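Local atomic coordinates of putative glycosyltransferase (GalT1) (PDB entry 4PHR), a protein that probably transfers a sugar from a nucleotide donor, this chain being its GT-D-fold glycosyltransferase domain, which binds UDP and manganese. Residues 242-250 / 257-265. Numbering follows the deposited sequence.
Sequences YKVKLTNKH and DEGIELEFS. With UDP (uridine-5'-diphosphate), chain B.
At the ribose side of the UDP pocket in this GT-D-fold domain, His-250 and Asp-257 join two arms of one long loop through a His-carboxylate hydrogen bond. His-250 ND1 gives its N-H to Asp-257 OD1 at 2.6 Å, in the plane of the ring; the carboxylate, met on its syn side, stands almost perpendicular to the imidazole (89°). With CG anti to the backbone N (chi1 171°), the histidine lays one ring face under the sugar, where UDP O2' sits over the ring centre of His-250, 3.5 Å above its plane. Held at ND1 by Asp-257 and at NE2 by a hydrogen bond to His-228 NE2, the ring is probably restrained in its rotation; His-228 itself hydrogen-bonds UDP through ND1, while Asp-257 OD2 is held by Thr-155. Farther from the nucleotide, Ile-260 lays CD1 3.8 Å from His-250 N and CG1 against Lys-249 O. Glu-261 N bonds Thr-247 O (2.7 Å), and Asn-248 CA sends a C-H...O contact back to Glu-261 O. Lys-245, extended until it bends at chi4 (63°), delivers NZ to Glu-258 O at 2.8 Å. At the outer end a water bridges Asn-248 O and Glu-263 N. Both arms belong to the loop connecting helix 229-238 to helix 266-271: Lys-249 reaches back to Asp-230 and Glu-234 of the first, and Ser-265, at the N-cap of the second, bonds Tyr-268 N through OG; that helix leads into edge strand 272-275 of the five-stranded parallel sheet.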
loop_
_atom_site.group_PDB
_atom_site.type_symbol
_atom_site.label_atom_id
_atom_site.label_comp_id
_atom_site.label_asym_id
_atom_site.label_seq_id
_atom_site.Cartn_x
_atom_site.Cartn_y
_atom_site.Cartn_z
ATOM N N TYR A 242 -5.474 -18.808 5.679
ATOM C CA TYR A 242 -5.453 -18.622 4.234
ATOM C C TYR A 242 -6.246 -17.370 3.885
ATOM O O TYR A 242 -6.933 -16.819 4.737
ATOM C CB TYR A 242 -6.041 -19.847 3.526
ATOM C CG TYR A 242 -7.540 -20.004 3.688
ATOM C CD1 TYR A 242 -8.081 -20.609 4.817
ATOM C CD2 TYR A 242 -8.415 -19.555 2.706
ATOM C CE1 TYR A 242 -9.451 -20.757 4.965
ATOM C CE2 TYR A 242 -9.786 -19.698 2.845
ATOM C CZ TYR A 242 -10.297 -20.300 3.976
ATOM O OH TYR A 242 -11.660 -20.445 4.118
ATOM N N LYS A 243 -6.149 -16.923 2.636
ATOM C CA LYS A 243 -6.838 -15.710 2.200
ATOM C C LYS A 243 -8.338 -15.922 2.017
ATOM O O LYS A 243 -8.802 -16.281 0.934
ATOM C CB LYS A 243 -6.207 -15.167 0.916
ATOM C CG LYS A 243 -4.780 -14.695 1.116
ATOM C CD LYS A 243 -4.182 -14.132 -0.157
ATOM C CE LYS A 243 -2.691 -13.896 0.013
ATOM N NZ LYS A 243 -2.052 -13.403 -1.237
ATOM N N VAL A 244 -9.090 -15.691 3.087
ATOM C CA VAL A 244 -10.528 -15.913 3.073
ATOM C C VAL A 244 -11.262 -14.690 2.533
ATOM O O VAL A 244 -10.892 -13.552 2.807
ATOM C CB VAL A 244 -11.056 -16.289 4.479
ATOM C CG1 VAL A 244 -10.701 -15.217 5.486
ATOM C CG2 VAL A 244 -12.557 -16.529 4.453
ATOM N N LYS A 245 -12.298 -14.929 1.745
ATOM C CA LYS A 245 -13.041 -13.834 1.154
ATOM C C LYS A 245 -13.857 -13.121 2.226
ATOM O O LYS A 245 -14.555 -13.754 3.018
ATOM C CB LYS A 245 -13.968 -14.356 0.057
ATOM C CG LYS A 245 -14.609 -13.260 -0.770
ATOM C CD LYS A 245 -15.596 -13.838 -1.761
ATOM C CE LYS A 245 -16.178 -12.753 -2.652
ATOM N NZ LYS A 245 -15.126 -12.103 -3.484
ATOM N N LEU A 246 -13.751 -11.798 2.261
ATOM C CA LEU A 246 -14.618 -11.000 3.104
ATOM C C LEU A 246 -15.893 -10.735 2.304
ATOM O O LEU A 246 -15.850 -10.578 1.085
ATOM C CB LEU A 246 -13.912 -9.704 3.507
ATOM C CG LEU A 246 -12.487 -9.952 4.026
ATOM C CD1 LEU A 246 -11.721 -8.656 4.237
ATOM C CD2 LEU A 246 -12.496 -10.793 5.297
ATOM N N THR A 247 -17.031 -10.704 2.973
ATOM C CA THR A 247 -18.279 -10.619 2.233
ATOM C C THR A 247 -18.719 -9.173 2.038
ATOM O O THR A 247 -19.421 -8.855 1.074
ATOM C CB THR A 247 -19.389 -11.422 2.932
ATOM O OG1 THR A 247 -19.748 -10.777 4.160
ATOM C CG2 THR A 247 -18.898 -12.831 3.230
ATOM N N ASN A 248 -18.294 -8.302 2.945
ATOM C CA ASN A 248 -18.880 -6.975 3.052
ATOM C C ASN A 248 -18.058 -5.859 2.419
ATOM O O ASN A 248 -18.435 -4.693 2.478
ATOM C CB ASN A 248 -19.187 -6.654 4.524
ATOM C CG ASN A 248 -17.940 -6.682 5.409
ATOM O OD1 ASN A 248 -17.011 -7.458 5.176
ATOM N ND2 ASN A 248 -17.918 -5.830 6.429
ATOM N N LYS A 249 -16.934 -6.215 1.808
ATOM C CA LYS A 249 -16.042 -5.222 1.239
ATOM C C LYS A 249 -15.055 -5.915 0.321
ATOM O O LYS A 249 -15.044 -7.138 0.223
ATOM C CB LYS A 249 -15.290 -4.485 2.347
ATOM C CG LYS A 249 -14.469 -5.402 3.232
ATOM C CD LYS A 249 -13.576 -4.643 4.203
ATOM C CE LYS A 249 -14.289 -4.352 5.504
ATOM N NZ LYS A 249 -13.364 -3.766 6.520
ATOM N N HIS A 250 -14.228 -5.123 -0.347
ATOM C CA HIS A 250 -13.118 -5.634 -1.147
ATOM C C HIS A 250 -12.186 -6.520 -0.316
ATOM O O HIS A 250 -11.904 -6.208 0.836
ATOM C CB HIS A 250 -12.327 -4.433 -1.680
ATOM C CG HIS A 250 -11.035 -4.795 -2.342
ATOM N ND1 HIS A 250 -10.973 -5.303 -3.620
ATOM C CD2 HIS A 250 -9.757 -4.714 -1.905
ATOM C CE1 HIS A 250 -9.711 -5.516 -3.943
ATOM N NE2 HIS A 250 -8.953 -5.170 -2.919
ATOM N N ASP A 257 -13.575 -7.781 -7.495
ATOM C CA ASP A 257 -14.607 -7.253 -6.598
ATOM C C ASP A 257 -15.967 -7.899 -6.873
ATOM O O ASP A 257 -16.990 -7.218 -6.954
ATOM C CB ASP A 257 -14.699 -5.721 -6.685
ATOM C CG ASP A 257 -13.745 -5.014 -5.723
ATOM O OD1 ASP A 257 -13.258 -5.660 -4.770
ATOM O OD2 ASP A 257 -13.491 -3.804 -5.914
ATOM N N GLU A 258 -15.968 -9.221 -7.008
ATOM C CA GLU A 258 -17.192 -9.975 -7.251
ATOM C C GLU A 258 -17.779 -10.508 -5.952
ATOM O O GLU A 258 -17.055 -10.806 -5.001
ATOM C CB GLU A 258 -16.913 -11.136 -8.212
ATOM C CG GLU A 258 -16.613 -10.703 -9.643
ATOM C CD GLU A 258 -16.080 -11.838 -10.499
ATOM O OE1 GLU A 258 -15.724 -12.892 -9.929
ATOM O OE2 GLU A 258 -16.017 -11.677 -11.741
ATOM N N GLY A 259 -19.100 -10.623 -5.910
ATOM C CA GLY A 259 -19.780 -11.261 -4.800
ATOM C C GLY A 259 -19.829 -10.440 -3.528
ATOM O O GLY A 259 -20.059 -10.986 -2.449
ATOM N N ILE A 260 -19.609 -9.133 -3.637
ATOM C CA ILE A 260 -19.616 -8.280 -2.454
ATOM C C ILE A 260 -21.040 -7.933 -2.043
ATOM O O ILE A 260 -21.864 -7.521 -2.867
ATOM C CB ILE A 260 -18.783 -6.992 -2.654
ATOM C CG1 ILE A 260 -17.301 -7.342 -2.820
ATOM C CG2 ILE A 260 -18.963 -6.048 -1.471
ATOM C CD1 ILE A 260 -16.462 -6.187 -3.294
ATOM N N GLU A 261 -21.323 -8.135 -0.762
ATOM C CA GLU A 261 -22.614 -7.805 -0.182
ATOM C C GLU A 261 -22.430 -6.612 0.742
ATOM O O GLU A 261 -22.037 -6.751 1.903
ATOM C CB GLU A 261 -23.183 -9.017 0.557
ATOM C CG GLU A 261 -23.299 -10.233 -0.356
ATOM C CD GLU A 261 -23.605 -11.521 0.384
ATOM O OE1 GLU A 261 -23.975 -11.458 1.576
ATOM O OE2 GLU A 261 -23.467 -12.600 -0.234
ATOM N N LEU A 262 -22.694 -5.429 0.204
ATOM C CA LEU A 262 -22.457 -4.193 0.933
ATOM C C LEU A 262 -23.485 -3.970 2.026
ATOM O O LEU A 262 -24.654 -4.362 1.911
ATOM C CB LEU A 262 -22.457 -2.992 -0.014
ATOM C CG LEU A 262 -21.325 -2.894 -1.038
ATOM C CD1 LEU A 262 -21.582 -1.729 -1.979
ATOM C CD2 LEU A 262 -19.973 -2.747 -0.353
ATOM N N GLU A 263 -23.032 -3.329 3.093
ATOM C CA GLU A 263 -23.915 -2.922 4.167
ATOM C C GLU A 263 -24.014 -1.406 4.168
ATOM O O GLU A 263 -23.185 -0.715 3.563
ATOM C CB GLU A 263 -23.371 -3.409 5.509
ATOM C CG GLU A 263 -23.230 -4.920 5.613
ATOM C CD GLU A 263 -22.453 -5.349 6.843
ATOM O OE1 GLU A 263 -21.308 -4.878 7.019
ATOM O OE2 GLU A 263 -22.988 -6.152 7.637
ATOM N N PHE A 264 -25.032 -0.886 4.840
ATOM C CA PHE A 264 -25.077 0.529 5.125
ATOM C C PHE A 264 -24.559 0.771 6.539
ATOM O O PHE A 264 -25.111 0.276 7.523
ATOM C CB PHE A 264 -26.491 1.085 4.976
ATOM C CG PHE A 264 -26.565 2.577 5.128
ATOM C CD1 PHE A 264 -26.361 3.406 4.042
ATOM C CD2 PHE A 264 -26.823 3.151 6.362
ATOM C CE1 PHE A 264 -26.425 4.781 4.177
ATOM C CE2 PHE A 264 -26.888 4.525 6.505
ATOM C CZ PHE A 264 -26.686 5.339 5.411
ATOM N N SER A 265 -23.484 1.535 6.621
ATOM C CA SER A 265 -22.913 1.947 7.891
ATOM C C SER A 265 -23.057 3.449 8.009
ATOM O O SER A 265 -22.398 4.195 7.290
ATOM C CB SER A 265 -21.435 1.574 7.966
ATOM O OG SER A 265 -20.796 2.307 8.998
HETATM N N1 UDP B . -7.997 0.479 -5.243
HETATM C C2 UDP B . -9.014 1.348 -5.551
HETATM N N3 UDP B . -9.091 1.893 -6.811
HETATM C C4 UDP B . -8.154 1.581 -7.766
HETATM C C5 UDP B . -7.116 0.703 -7.457
HETATM C C6 UDP B . -7.149 0.056 -6.226
HETATM O O2 UDP B . -9.876 1.624 -4.717
HETATM O O4 UDP B . -8.250 2.119 -8.875
HETATM C "C1'" UDP B . -7.891 -0.025 -3.865
HETATM C "C2'" UDP B . -8.299 -1.440 -3.554
HETATM O "O2'" UDP B . -9.701 -1.533 -3.408
HETATM C "C3'" UDP B . -7.570 -1.660 -2.247
HETATM C "C4'" UDP B . -6.292 -0.860 -2.432
HETATM O "O4'" UDP B . -6.515 0.013 -3.543
HETATM O "O3'" UDP B . -8.304 -1.095 -1.183
HETATM C "C5'" UDP B . -5.087 -1.757 -2.685
HETATM O "O5'" UDP B . -3.952 -0.935 -2.926
HETATM P PA UDP B . -2.505 -1.552 -3.269
HETATM O O1A UDP B . -2.559 -2.239 -4.574
HETATM O O2A UDP B . -1.545 -0.429 -3.155
HETATM O O3A UDP B . -2.335 -2.648 -2.089
HETATM P PB UDP B . -1.092 -3.595 -1.621
HETATM O O1B UDP B . -1.439 -4.969 -2.088
HETATM O O2B UDP B . -1.117 -3.487 -0.144
HETATM O O3B UDP B . 0.169 -3.092 -2.253
HETATM O O HOH W 1 -20.108 -2.924 3.574
HETATM O O HOH W 2 -19.034 -3.257 8.415
#